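Local structure of ectoine dioxygenase (Sphingopyxis alaskensis, 4MHR) at residues Asp11-Arg16 and Arg26-Val31; Ile55-Ile60 and Val244-Cys249; Gly163-Arg168 and Arg277-Phe282; Val174-Asn179 and Ala265-Val270. The protein hydroxylates L-ectoine to 5-hydroxyectoine, using iron(II), 2-oxoglutarate and molecular oxygen, so supplying a solute that helps the cell survive osmotic stress. All blocks are in the same frame, centred on the assembly; numbering follows the deposited sequence.

Interaction 1. Residues Asp11-Arg16 and Arg26-Val31; sequences DLYPSR and RLDPVV
Tyr13 reaches across to the 26-31 loop with the edge of its ring leading, and its hydroxyl is gripped from two directions. As acceptor, OH takes the backbone N-H of Leu27 (Tyr13 OH to Leu27 N, 2.8 Å); as donor it gives its own proton to the carboxylate of Asp28 (Tyr13 OH to Asp28 OD2, 2.7 Å). The phenol meets OD2 from above the carboxylate plane, and ring and carboxylate planes are turned 39° against each other, while OD2 itself lies in the plane of the ring, at its edge. With CG of Tyr13 beside its own backbone N (chi1 -60°), the ring slips under Leu12, whose CB sits 3.7 Å above one face, offset toward the rim. Leu12 and Leu27 meet obliquely as an apolar pair, CG of Leu12 standing 4.1 Å from CD1 of Leu27. A phenylalanine in place of Tyr13 would probably leave the Leu27 N-H without this acceptor and Asp28 OD2 without the phenol proton. Within the first loop, the N-H of Tyr13 is taken by Asp11 OD2 at 2.9 Å, closing an Asx turn. Within 26-31, NH2 of Arg26 donates to Pro29 O (2.8 Å), while NH1 forms a salt bridge to Asp248. These loops flank strand 23-25 at the surface of the chain, with the Tyr13 ring set edge-to-face against Phe155 of helix 154-162 and Asp28 bridged to Arg166 in the loop leading to strand 169-175.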
loop_
_atom_site.group_PDB
_atom_site.type_symbol
_atom_site.label_atom_id
_atom_site.label_comp_id
_atom_site.label_asym_id
_atom_site.label_seq_id
_atom_site.Cartn_x
_atom_site.Cartn_y
_atom_site.Cartn_z
ATOM N N ASP A 11 -7.398 -10.899 20.558
ATOM C CA ASP A 11 -7.443 -9.659 19.724
ATOM C C ASP A 11 -6.490 -8.653 20.267
ATOM O O ASP A 11 -6.804 -7.908 21.164
ATOM C CB ASP A 11 -8.867 -9.054 19.523
ATOM C CG ASP A 11 -8.930 -7.930 18.418
ATOM O OD1 ASP A 11 -10.058 -7.471 18.113
ATOM O OD2 ASP A 11 -7.888 -7.512 17.818
ATOM N N LEU A 12 -5.316 -8.573 19.626
ATOM C CA LEU A 12 -4.271 -7.602 20.007
ATOM C C LEU A 12 -4.632 -6.187 19.657
ATOM O O LEU A 12 -4.113 -5.210 20.226
ATOM C CB LEU A 12 -2.949 -8.011 19.329
ATOM C CG LEU A 12 -2.129 -9.057 20.091
ATOM C CD1 LEU A 12 -2.841 -10.330 20.453
ATOM C CD2 LEU A 12 -0.911 -9.402 19.248
ATOM N N TYR A 13 -5.519 -6.060 18.677
ATOM C CA TYR A 13 -5.850 -4.738 18.154
ATOM C C TYR A 13 -7.393 -4.462 17.986
ATOM O O TYR A 13 -7.875 -4.241 16.857
ATOM C CB TYR A 13 -5.104 -4.641 16.781
ATOM C CG TYR A 13 -3.641 -4.769 16.870
ATOM C CD1 TYR A 13 -2.898 -3.803 17.489
ATOM C CD2 TYR A 13 -2.956 -5.843 16.289
ATOM C CE1 TYR A 13 -1.538 -3.908 17.608
ATOM C CE2 TYR A 13 -1.562 -5.915 16.356
ATOM C CZ TYR A 13 -0.858 -4.939 16.991
ATOM O OH TYR A 13 0.533 -4.960 17.062
ATOM N N PRO A 14 -8.175 -4.438 19.103
ATOM C CA PRO A 14 -9.654 -4.170 19.023
ATOM C C PRO A 14 -9.988 -2.809 18.528
ATOM O O PRO A 14 -9.354 -1.855 18.939
ATOM C CB PRO A 14 -10.125 -4.322 20.472
ATOM C CG PRO A 14 -8.913 -4.087 21.293
ATOM C CD PRO A 14 -7.707 -4.522 20.490
ATOM N N SER A 15 -10.921 -2.686 17.610
ATOM C CA SER A 15 -11.312 -1.385 17.131
ATOM C C SER A 15 -12.788 -1.447 16.775
ATOM O O SER A 15 -13.345 -2.546 16.599
ATOM C CB SER A 15 -10.485 -0.979 15.885
ATOM O OG SER A 15 -10.829 0.319 15.401
ATOM N N ARG A 16 -13.394 -0.263 16.616
ATOM C CA ARG A 16 -14.829 -0.138 16.302
ATOM C C ARG A 16 -15.765 -0.819 17.316
ATOM O O ARG A 16 -16.848 -1.221 16.957
ATOM C CB ARG A 16 -15.149 -0.625 14.888
ATOM C CG ARG A 16 -14.137 -0.139 13.879
ATOM C CD ARG A 16 -14.603 -0.355 12.496
ATOM N NE ARG A 16 -13.505 -0.252 11.537
ATOM C CZ ARG A 16 -13.616 -0.616 10.276
ATOM N NH1 ARG A 16 -14.760 -1.074 9.788
ATOM N NH2 ARG A 16 -12.584 -0.508 9.457
ATOM N N ARG A 26 1.577 -0.521 19.419
ATOM C CA ARG A 26 1.936 -1.542 18.468
ATOM C C ARG A 26 2.570 -2.618 19.331
ATOM O O ARG A 26 3.443 -2.409 20.222
ATOM C CB ARG A 26 2.916 -0.995 17.415
ATOM C CG ARG A 26 3.439 -2.072 16.449
ATOM C CD ARG A 26 4.289 -1.468 15.354
ATOM N NE ARG A 26 4.530 -2.408 14.288
ATOM C CZ ARG A 26 4.251 -2.240 12.989
ATOM N NH1 ARG A 26 3.635 -1.159 12.498
ATOM N NH2 ARG A 26 4.615 -3.204 12.139
ATOM N N LEU A 27 2.161 -3.813 19.028
ATOM C CA LEU A 27 2.712 -4.989 19.726
ATOM C C LEU A 27 3.493 -5.949 18.800
ATOM O O LEU A 27 3.794 -7.047 19.175
ATOM C CB LEU A 27 1.564 -5.714 20.338
ATOM C CG LEU A 27 0.775 -4.854 21.348
ATOM C CD1 LEU A 27 -0.457 -5.665 21.786
ATOM C CD2 LEU A 27 1.630 -4.488 22.558
ATOM N N ASP A 28 3.790 -5.509 17.584
ATOM C CA ASP A 28 4.531 -6.295 16.575
ATOM C C ASP A 28 5.807 -5.545 16.185
ATOM O O ASP A 28 5.826 -4.337 16.230
ATOM C CB ASP A 28 3.673 -6.403 15.303
ATOM C CG ASP A 28 2.526 -7.375 15.462
ATOM O OD1 ASP A 28 2.826 -8.589 15.615
ATOM O OD2 ASP A 28 1.355 -6.920 15.413
ATOM N N PRO A 29 6.867 -6.253 15.767
ATOM C CA PRO A 29 7.952 -5.517 15.146
ATOM C C PRO A 29 7.521 -4.696 13.893
ATOM O O PRO A 29 6.468 -4.942 13.300
ATOM C CB PRO A 29 8.942 -6.600 14.736
ATOM C CG PRO A 29 8.586 -7.779 15.504
ATOM C CD PRO A 29 7.083 -7.693 15.737
ATOM N N VAL A 30 8.345 -3.729 13.531
ATOM C CA VAL A 30 8.236 -3.034 12.228
ATOM C C VAL A 30 9.079 -3.786 11.167
ATOM O O VAL A 30 8.596 -4.115 10.103
ATOM C CB VAL A 30 8.533 -1.538 12.329
ATOM C CG1 VAL A 30 8.228 -0.790 11.039
ATOM C CG2 VAL A 30 7.708 -0.849 13.435
ATOM N N VAL A 31 10.362 -3.972 11.451
ATOM C CA VAL A 31 11.267 -4.721 10.592
ATOM C C VAL A 31 11.345 -6.113 11.293
ATOM O O VAL A 31 11.759 -6.251 12.449
ATOM C CB VAL A 31 12.637 -4.082 10.515
ATOM C CG1 VAL A 31 13.645 -4.985 9.817
ATOM C CG2 VAL A 31 12.532 -2.734 9.856
#

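Interaction 2. Residues Ile55-Ile60 and Val244-Cys249; sequences IVLEDI and VILFDC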
loop_
_atom_site.group_PDB
_atom_site.type_symbol
_atom_site.label_atom_id
_atom_site.label_comp_id
_atom_site.label_asym_id
_atom_site.label_seq_id
_atom_site.Cartn_x
_atom_site.Cartn_y
_atom_site.Cartn_z
ATOM N N ILE A 55 9.931 3.961 3.358
ATOM C CA ILE A 55 11.141 4.360 2.658
ATOM C C ILE A 55 10.781 4.554 1.174
ATOM O O ILE A 55 9.728 4.104 0.692
ATOM C CB ILE A 55 12.314 3.362 2.775
ATOM C CG1 ILE A 55 11.939 2.005 2.236
ATOM C CG2 ILE A 55 12.857 3.312 4.228
ATOM C CD1 ILE A 55 13.100 1.066 2.293
ATOM N N VAL A 56 11.659 5.228 0.466
ATOM C CA VAL A 56 11.501 5.494 -0.977
ATOM C C VAL A 56 12.683 4.840 -1.705
ATOM O O VAL A 56 13.838 5.083 -1.326
ATOM C CB VAL A 56 11.462 6.998 -1.231
ATOM C CG1 VAL A 56 11.301 7.334 -2.727
ATOM C CG2 VAL A 56 10.342 7.629 -0.408
ATOM N N LEU A 57 12.395 3.983 -2.692
ATOM C CA LEU A 57 13.438 3.403 -3.574
ATOM C C LEU A 57 13.389 4.132 -4.877
ATOM O O LEU A 57 12.304 4.199 -5.498
ATOM C CB LEU A 57 13.127 1.935 -3.835
ATOM C CG LEU A 57 12.968 1.151 -2.570
ATOM C CD1 LEU A 57 12.605 -0.277 -2.887
ATOM C CD2 LEU A 57 14.270 1.224 -1.787
ATOM N N GLU A 58 14.502 4.736 -5.284
ATOM C CA GLU A 58 14.562 5.445 -6.575
ATOM C C GLU A 58 15.552 4.769 -7.554
ATOM O O GLU A 58 16.480 4.055 -7.111
ATOM C CB GLU A 58 15.050 6.864 -6.355
ATOM C CG GLU A 58 14.307 7.649 -5.302
ATOM C CD GLU A 58 15.067 8.916 -4.912
ATOM O OE1 GLU A 58 15.728 8.968 -3.854
ATOM O OE2 GLU A 58 15.025 9.854 -5.684
ATOM N N ASP A 59 15.297 4.940 -8.863
ATOM C CA ASP A 59 16.184 4.441 -9.916
ATOM C C ASP A 59 16.434 2.971 -9.834
ATOM O O ASP A 59 17.520 2.535 -10.093
ATOM C CB ASP A 59 17.529 5.165 -9.868
ATOM C CG ASP A 59 17.363 6.645 -9.965
ATOM O OD1 ASP A 59 16.594 7.093 -10.839
ATOM O OD2 ASP A 59 17.918 7.357 -9.103
ATOM N N ILE A 60 15.452 2.186 -9.418
ATOM C CA ILE A 60 15.650 0.760 -9.440
ATOM C C ILE A 60 15.234 0.058 -10.735
ATOM O O ILE A 60 15.596 -1.098 -10.917
ATOM C CB ILE A 60 14.976 0.077 -8.251
ATOM C CG1 ILE A 60 13.494 0.372 -8.208
ATOM C CG2 ILE A 60 15.635 0.486 -6.942
ATOM C CD1 ILE A 60 12.784 -0.665 -7.347
ATOM N N VAL A 244 9.433 3.913 -6.067
ATOM C CA VAL A 244 8.618 3.030 -5.240
ATOM C C VAL A 244 8.571 3.537 -3.847
ATOM O O VAL A 244 9.627 3.852 -3.260
ATOM C CB VAL A 244 9.129 1.604 -5.218
ATOM C CG1 VAL A 244 8.098 0.660 -4.551
ATOM C CG2 VAL A 244 9.333 1.106 -6.626
ATOM N N ILE A 245 7.369 3.730 -3.346
ATOM C CA ILE A 245 7.144 4.241 -1.985
ATOM C C ILE A 245 6.669 3.032 -1.199
ATOM O O ILE A 245 5.685 2.380 -1.601
ATOM C CB ILE A 245 6.109 5.378 -1.899
ATOM C CG1 ILE A 245 6.617 6.571 -2.687
ATOM C CG2 ILE A 245 5.962 5.799 -0.476
ATOM C CD1 ILE A 245 5.553 7.615 -2.852
ATOM N N LEU A 246 7.438 2.633 -0.177
ATOM C CA LEU A 246 7.083 1.407 0.583
ATOM C C LEU A 246 6.582 1.859 1.959
ATOM O O LEU A 246 7.229 2.707 2.623
ATOM C CB LEU A 246 8.271 0.557 0.877
ATOM C CG LEU A 246 8.884 -0.356 -0.126
ATOM C CD1 LEU A 246 9.689 0.480 -1.104
ATOM C CD2 LEU A 246 9.744 -1.359 0.582
ATOM N N PHE A 247 5.470 1.322 2.406
ATOM C CA PHE A 247 4.971 1.724 3.733
ATOM C C PHE A 247 4.331 0.605 4.533
ATOM O O PHE A 247 3.681 -0.310 3.979
ATOM C CB PHE A 247 4.160 3.006 3.668
ATOM C CG PHE A 247 2.945 2.979 2.806
ATOM C CD1 PHE A 247 3.039 3.210 1.455
ATOM C CD2 PHE A 247 1.664 2.775 3.366
ATOM C CE1 PHE A 247 1.901 3.204 0.642
ATOM C CE2 PHE A 247 0.500 2.788 2.566
ATOM C CZ PHE A 247 0.604 3.030 1.205
ATOM N N ASP A 248 4.597 0.650 5.848
ATOM C CA ASP A 248 4.058 -0.282 6.816
ATOM C C ASP A 248 2.536 -0.245 6.784
ATOM O O ASP A 248 1.909 0.828 6.627
ATOM C CB ASP A 248 4.553 0.070 8.196
ATOM C CG ASP A 248 3.998 -0.847 9.267
ATOM O OD1 ASP A 248 4.510 -1.987 9.421
ATOM O OD2 ASP A 248 3.048 -0.406 9.955
ATOM N N CYS A 249 1.951 -1.417 6.959
ATOM C CA CYS A 249 0.512 -1.557 6.989
ATOM C C CYS A 249 -0.265 -0.628 7.920
ATOM O O CYS A 249 -1.380 -0.240 7.583
ATOM C CB CYS A 249 0.125 -3.005 7.337
ATOM S SG CYS A 249 0.599 -3.540 8.981
#
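Ile55-Leu57 and Val244-Leu246 pair as antiparallel strands in the large sheet of the cupin fold, where strand 54-57 is an outermost member and strand 244-248 its inner neighbour. The segment axes lie 4.8 Å apart at 153°. Four backbone hydrogen bonds hold them in two reciprocal pairs. Ile55 exchanges bonds with Leu246, and Leu57 with Val244; the straightest run from Val244 N to Leu57 O (2.9 Å, 177° at the hydrogen) and from Leu246 N to Ile55 O. Between these rungs, Val56 and Ile245 form a non-hydrogen-bonded pair, and CA of Val56 makes a C-H...O contact with Val244 O at 3.4 Å.

Apolar contacts do the rest. Ile55, Leu57, Val244 and Leu246 share one face of the sheet, with helices 43-52 and 117-127 packed on it. Ile55 and Leu246 lie side by side, pointing the same way. Ile60, just beyond the strand, crosses Val244 at about a right angle, its CD1 3.9 Å from CG2 of Val244. The other face carries Val56 and Ile245, which only just touch, and Ile245 lies about 9 Å, side chain to side chain, from the iron ligand His253. Leu246 bends diagonally to Leu57 through its second torsion (chi2 76°), which brings its CD1 to 3.5 Å from Leu57 CD1 and 3.7 Å from Leu57 CG.

Interaction 3. Residues Gly163-Arg168 and Arg277-Phe282; sequences GMPRMR and RLEKPF
Gly163 and the backbone of Glu279-Pro281 press directly together, the CA atoms of Gly163 and Pro281 being 3.7 Å apart, and Gly163 adopts a positive phi (81°) as the chain leaves helix 154-162. There is no room here for a CB, which would fall too close to the carbonyl oxygens of Glu279 and Lys280. The carbonyl of Gly163 accepts the N-H of Glu279 (Gly163 O to Glu279 N, 2.9 Å, 169° at the hydrogen), although the donor stands well above the carbonyl plane. The same oxygen is wrapped by carbon: CG of Glu279 and CE2 of Phe282 each come to 3.4 Å of Gly163 O. With CG beside its backbone N (chi1 -63°), Phe282 turns its ring edge to this peptide, Gly163 C lying in the ring plane, while the ring also stacks on His159.

This is a loop-to-loop junction at the end of the helix that bears the iron ligand Asp154 and Trp158, a residue important for ectoine stabilisation. Met164 packs against Trp158 as well as touching the second loop, where its CB meets CD1 of Leu278 at 3.6 Å. Were Phe282 replaced by alanine, the ring edge beside Gly163 and Pro165 would be lost, which is likely to leave a gap there and His159 without its stacking partner. Pro165 lies across Glu279 at about a right angle, CG of one 4.0 Å from CG of the other, and its CD rests 3.6 Å from Arg277 O. Its CB approaches the Phe282 ring at CZ, 4.2 Å away.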
loop_
_atom_site.group_PDB
_atom_site.type_symbol
_atom_site.label_atom_id
_atom_site.label_comp_id
_atom_site.label_asym_id
_atom_site.label_seq_id
_atom_site.Cartn_x
_atom_site.Cartn_y
_atom_site.Cartn_z
ATOM N N GLY A 163 -9.776 -9.805 8.826
ATOM C CA GLY A 163 -9.218 -10.747 9.817
ATOM C C GLY A 163 -7.707 -10.843 9.871
ATOM O O GLY A 163 -7.171 -11.859 10.363
ATOM N N MET A 164 -6.986 -9.789 9.421
ATOM C CA MET A 164 -5.506 -9.874 9.427
ATOM C C MET A 164 -5.127 -9.690 10.840
ATOM O O MET A 164 -5.408 -8.645 11.405
ATOM C CB MET A 164 -4.833 -8.846 8.472
ATOM C CG MET A 164 -3.357 -8.769 8.578
ATOM S SD MET A 164 -2.594 -7.468 7.569
ATOM C CE MET A 164 -2.997 -7.909 5.901
ATOM N N PRO A 165 -4.437 -10.700 11.435
ATOM C CA PRO A 165 -4.234 -10.629 12.889
ATOM C C PRO A 165 -3.192 -9.678 13.375
ATOM O O PRO A 165 -3.407 -9.060 14.413
ATOM C CB PRO A 165 -3.812 -12.063 13.296
ATOM C CG PRO A 165 -3.424 -12.748 12.043
ATOM C CD PRO A 165 -3.977 -11.972 10.854
ATOM N N ARG A 166 -2.069 -9.570 12.650
ATOM C CA ARG A 166 -0.862 -8.914 13.161
ATOM C C ARG A 166 -0.346 -7.844 12.161
ATOM O O ARG A 166 -0.567 -7.939 10.974
ATOM C CB ARG A 166 0.256 -9.907 13.446
ATOM C CG ARG A 166 -0.041 -11.025 14.443
ATOM C CD ARG A 166 -0.134 -10.449 15.826
ATOM N NE ARG A 166 0.215 -11.492 16.690
ATOM C CZ ARG A 166 1.386 -11.698 17.285
ATOM N NH1 ARG A 166 2.419 -10.888 17.202
ATOM N NH2 ARG A 166 1.468 -12.787 17.999
ATOM N N MET A 167 0.442 -6.892 12.657
ATOM C CA MET A 167 1.043 -5.875 11.761
ATOM C C MET A 167 2.275 -6.459 11.134
ATOM O O MET A 167 3.357 -6.294 11.667
ATOM C CB MET A 167 1.370 -4.603 12.534
ATOM C CG MET A 167 0.093 -3.949 13.099
ATOM S SD MET A 167 0.637 -2.494 13.965
ATOM C CE MET A 167 -0.923 -1.955 14.648
ATOM N N ARG A 168 2.083 -7.197 10.057
ATOM C CA ARG A 168 3.167 -7.895 9.382
ATOM C C ARG A 168 2.894 -7.933 7.869
ATOM O O ARG A 168 3.043 -8.935 7.146
ATOM C CB ARG A 168 3.463 -9.263 10.017
ATOM C CG ARG A 168 4.583 -9.943 9.263
ATOM C CD ARG A 168 5.787 -10.703 9.709
ATOM N NE ARG A 168 5.599 -11.851 10.433
ATOM C CZ ARG A 168 6.473 -12.845 10.785
ATOM N NH1 ARG A 168 7.677 -13.144 10.332
ATOM N NH2 ARG A 168 5.996 -13.663 11.684
ATOM N N ARG A 277 -1.586 -15.029 7.821
ATOM C CA ARG A 277 -2.695 -15.255 6.885
ATOM C C ARG A 277 -4.007 -14.922 7.599
ATOM O O ARG A 277 -4.106 -14.968 8.787
ATOM C CB ARG A 277 -2.703 -16.691 6.321
ATOM C CG ARG A 277 -3.486 -17.671 7.178
ATOM C CD ARG A 277 -3.067 -19.137 7.011
ATOM N NE ARG A 277 -4.227 -20.026 6.854
ATOM C CZ ARG A 277 -5.224 -20.164 7.735
ATOM N NH1 ARG A 277 -5.249 -19.482 8.880
ATOM N NH2 ARG A 277 -6.223 -20.993 7.462
ATOM N N LEU A 278 -5.018 -14.567 6.826
ATOM C CA LEU A 278 -6.209 -13.977 7.374
ATOM C C LEU A 278 -7.006 -14.997 8.235
ATOM O O LEU A 278 -7.070 -16.191 7.923
ATOM C CB LEU A 278 -7.042 -13.486 6.224
ATOM C CG LEU A 278 -6.960 -12.058 5.733
ATOM C CD1 LEU A 278 -5.636 -11.361 5.996
ATOM C CD2 LEU A 278 -7.407 -12.017 4.285
ATOM N N GLU A 279 -7.595 -14.506 9.318
ATOM C CA GLU A 279 -8.620 -15.247 10.100
ATOM C C GLU A 279 -10.025 -14.708 9.813
ATOM O O GLU A 279 -10.229 -13.930 8.859
ATOM C CB GLU A 279 -8.316 -15.046 11.570
ATOM C CG GLU A 279 -6.842 -14.900 11.796
ATOM C CD GLU A 279 -6.350 -15.694 12.954
ATOM O OE1 GLU A 279 -6.461 -15.199 14.096
ATOM O OE2 GLU A 279 -5.827 -16.799 12.693
ATOM N N LYS A 280 -11.003 -15.124 10.629
ATOM C CA LYS A 280 -12.319 -14.467 10.656
ATOM C C LYS A 280 -12.088 -12.960 10.949
ATOM O O LYS A 280 -11.222 -12.628 11.744
ATOM C CB LYS A 280 -13.255 -15.032 11.769
ATOM C CG LYS A 280 -13.183 -16.536 12.042
ATOM C CD LYS A 280 -13.566 -17.381 10.834
ATOM C CE LYS A 280 -14.415 -18.566 11.269
ATOM N NZ LYS A 280 -15.801 -18.132 11.614
ATOM N N PRO A 281 -12.843 -12.063 10.299
ATOM C CA PRO A 281 -12.798 -10.590 10.614
ATOM C C PRO A 281 -12.907 -10.262 12.127
ATOM O O PRO A 281 -13.765 -10.858 12.827
ATOM C CB PRO A 281 -14.040 -10.041 9.884
ATOM C CG PRO A 281 -14.507 -11.133 8.937
ATOM C CD PRO A 281 -13.592 -12.334 9.045
ATOM N N PHE A 282 -12.096 -9.323 12.642
ATOM C CA PHE A 282 -12.213 -8.935 14.059
ATOM C C PHE A 282 -13.322 -7.835 14.263
ATOM O O PHE A 282 -13.068 -6.736 14.786
ATOM C CB PHE A 282 -10.824 -8.526 14.631
ATOM C CG PHE A 282 -9.773 -9.667 14.650
ATOM C CD1 PHE A 282 -9.493 -10.381 15.834
ATOM C CD2 PHE A 282 -9.030 -9.984 13.513
ATOM C CE1 PHE A 282 -8.504 -11.386 15.861
ATOM C CE2 PHE A 282 -8.036 -10.982 13.538
ATOM C CZ PHE A 282 -7.770 -11.690 14.704
#

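Interaction 4. Residues Val174-Asn179 and Ala265-Val270; sequences VLLAEN and ANAFLV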
loop_
_atom_site.group_PDB
_atom_site.type_symbol
_atom_site.label_atom_id
_atom_site.label_comp_id
_atom_site.label_asym_id
_atom_site.label_seq_id
_atom_site.Cartn_x
_atom_site.Cartn_y
_atom_site.Cartn_z
ATOM N N VAL A 174 4.197 1.842 -6.761
ATOM C CA VAL A 174 5.132 2.107 -7.871
ATOM C C VAL A 174 4.529 3.226 -8.711
ATOM O O VAL A 174 3.453 3.045 -9.317
ATOM C CB VAL A 174 5.239 0.868 -8.758
ATOM C CG1 VAL A 174 6.180 1.061 -9.915
ATOM C CG2 VAL A 174 5.548 -0.327 -7.950
ATOM N N LEU A 175 5.170 4.381 -8.704
ATOM C CA LEU A 175 4.631 5.570 -9.403
ATOM C C LEU A 175 4.736 5.413 -10.930
ATOM O O LEU A 175 5.750 4.984 -11.448
ATOM C CB LEU A 175 5.324 6.845 -8.987
ATOM C CG LEU A 175 5.403 7.110 -7.499
ATOM C CD1 LEU A 175 6.053 8.475 -7.334
ATOM C CD2 LEU A 175 4.062 7.061 -6.811
ATOM N N LEU A 176 3.627 5.632 -11.613
ATOM C CA LEU A 176 3.556 5.480 -13.088
ATOM C C LEU A 176 3.331 6.801 -13.783
ATOM O O LEU A 176 3.485 6.901 -14.979
ATOM C CB LEU A 176 2.463 4.532 -13.475
ATOM C CG LEU A 176 2.634 3.082 -12.966
ATOM C CD1 LEU A 176 1.372 2.293 -13.173
ATOM C CD2 LEU A 176 3.753 2.400 -13.681
ATOM N N ALA A 177 3.000 7.818 -13.014
ATOM C CA ALA A 177 2.952 9.191 -13.462
ATOM C C ALA A 177 3.637 9.910 -12.342
ATOM O O ALA A 177 3.441 9.525 -11.137
ATOM C CB ALA A 177 1.528 9.665 -13.547
ATOM N N GLU A 178 4.378 10.948 -12.713
ATOM C CA GLU A 178 5.109 11.790 -11.744
ATOM C C GLU A 178 4.208 12.303 -10.635
ATOM O O GLU A 178 3.114 12.840 -10.913
ATOM C CB GLU A 178 5.752 13.036 -12.407
ATOM C CG GLU A 178 6.155 14.168 -11.425
ATOM C CD GLU A 178 7.640 14.257 -11.092
ATOM O OE1 GLU A 178 8.457 13.932 -11.972
ATOM O OE2 GLU A 178 8.003 14.663 -9.946
ATOM N N ASN A 179 4.707 12.177 -9.405
ATOM C CA ASN A 179 4.160 12.918 -8.266
ATOM C C ASN A 179 4.976 14.121 -7.892
ATOM O O ASN A 179 6.195 13.955 -7.635
ATOM C CB ASN A 179 4.000 12.004 -7.055
ATOM C CG ASN A 179 2.632 11.325 -7.068
ATOM O OD1 ASN A 179 1.642 11.909 -7.514
ATOM N ND2 ASN A 179 2.569 10.146 -6.599
ATOM N N ALA A 265 -0.992 8.267 -11.136
ATOM C CA ALA A 265 -1.261 6.882 -11.458
ATOM C C ALA A 265 -0.167 6.021 -10.763
ATOM O O ALA A 265 1.015 6.345 -10.819
ATOM C CB ALA A 265 -1.237 6.683 -12.981
ATOM N N ASN A 266 -0.583 4.935 -10.136
ATOM C CA ASN A 266 0.321 4.038 -9.499
ATOM C C ASN A 266 -0.235 2.665 -9.508
ATOM O O ASN A 266 -1.489 2.475 -9.670
ATOM C CB ASN A 266 0.577 4.482 -8.072
ATOM C CG ASN A 266 -0.574 4.179 -7.160
ATOM O OD1 ASN A 266 -1.704 4.476 -7.469
ATOM N ND2 ASN A 266 -0.296 3.510 -6.061
ATOM N N ALA A 267 0.693 1.710 -9.402
ATOM C CA ALA A 267 0.385 0.335 -9.091
ATOM C C ALA A 267 0.679 0.115 -7.591
ATOM O O ALA A 267 1.799 0.355 -7.125
ATOM C CB ALA A 267 1.246 -0.561 -9.968
ATOM N N PHE A 268 -0.311 -0.354 -6.849
ATOM C CA PHE A 268 -0.257 -0.543 -5.426
ATOM C C PHE A 268 -0.235 -2.054 -5.171
ATOM O O PHE A 268 -1.200 -2.738 -5.513
ATOM C CB PHE A 268 -1.500 0.120 -4.846
ATOM C CG PHE A 268 -1.658 0.034 -3.368
ATOM C CD1 PHE A 268 -0.889 0.839 -2.528
ATOM C CD2 PHE A 268 -2.717 -0.721 -2.798
ATOM C CE1 PHE A 268 -1.092 0.805 -1.151
ATOM C CE2 PHE A 268 -2.925 -0.731 -1.418
ATOM C CZ PHE A 268 -2.091 0.022 -0.583
ATOM N N LEU A 269 0.829 -2.553 -4.546
ATOM C CA LEU A 269 0.975 -3.983 -4.215
ATOM C C LEU A 269 1.043 -4.162 -2.709
ATOM O O LEU A 269 1.876 -3.528 -2.084
ATOM C CB LEU A 269 2.234 -4.511 -4.866
ATOM C CG LEU A 269 2.341 -4.355 -6.386
ATOM C CD1 LEU A 269 3.711 -4.719 -6.914
ATOM C CD2 LEU A 269 1.306 -5.265 -7.048
ATOM N N VAL A 270 0.156 -4.968 -2.124
ATOM C CA VAL A 270 0.216 -5.279 -0.726
ATOM C C VAL A 270 0.797 -6.667 -0.517
ATOM O O VAL A 270 0.198 -7.685 -0.906
ATOM C CB VAL A 270 -1.160 -5.163 -0.040
ATOM C CG1 VAL A 270 -1.056 -5.440 1.460
ATOM C CG2 VAL A 270 -1.785 -3.784 -0.294
HETATM O O HOH W 1 1.299 9.567 -9.526
#
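The flat groups that meet between Val174-Ala177 and Ala265-Ala267 are mainly peptide units, joined through their N-H and C=O groups, and Leu176 lays its CD1 over one face of the Asn266-Ala267 peptide, 3.9 Å from Ala267 N. Val174 and Ala267 exchange two bonds, the shorter from Val174 N to Ala267 O at 2.8 Å, both with the donor tilted modestly from the carbonyl plane. Leu175 and Asn266 form the non-hydrogen-bonded pair next to it, where CA of Asn266 makes a C-H...O contact with Val174 O.

Beyond this pair the carbonyl of Ala265 is met by two successive N-H groups, Leu176 N at 2.8 Å and, weakly, Ala177 N at 3.3 Å. Farther out a water bridges the two segments, donating to Ala177 O (2.7 Å) and accepting from Ala265 N.

Leu176 keeps CG beside its backbone N (chi1 -63°), which sends its branch along the partner strand; CD1 reaches CB of Ala267 at 4.3 Å, and helix 63-78 packs on the same side chain. The methyl groups of Ala177 and Ala265 touch, CB to CB 4.1 Å. Such antiparallel pairing of neighbouring strands builds the large sheet of the cupin fold, and here it lies close to Lys141, which binds 2-oxoglutarate, about 7 Å from Ala265, side chain to side chain.

How the interactions relate
From the N terminus, interaction 1 closes first, a short loop round strand 23-25, and is complete before the others open. Interaction 2 then closes a long loop, from the outermost strand 54-57 to strand 244-248. Interactions 3 and 4 both open inside that span and close beyond it, so each crosses interaction 2, while interaction 4 is nested within the loop that interaction 3 closes. Interactions 2 and 4 share the large sheet through adjoining strands 244-248 and 169-175, and Phe247 packs on Phe268. Salt bridges link interaction 1 to interactions 2 and 3, joining the N-terminal loops to the sheet, and Cys249 packs on Met167 between interactions 2 and 3.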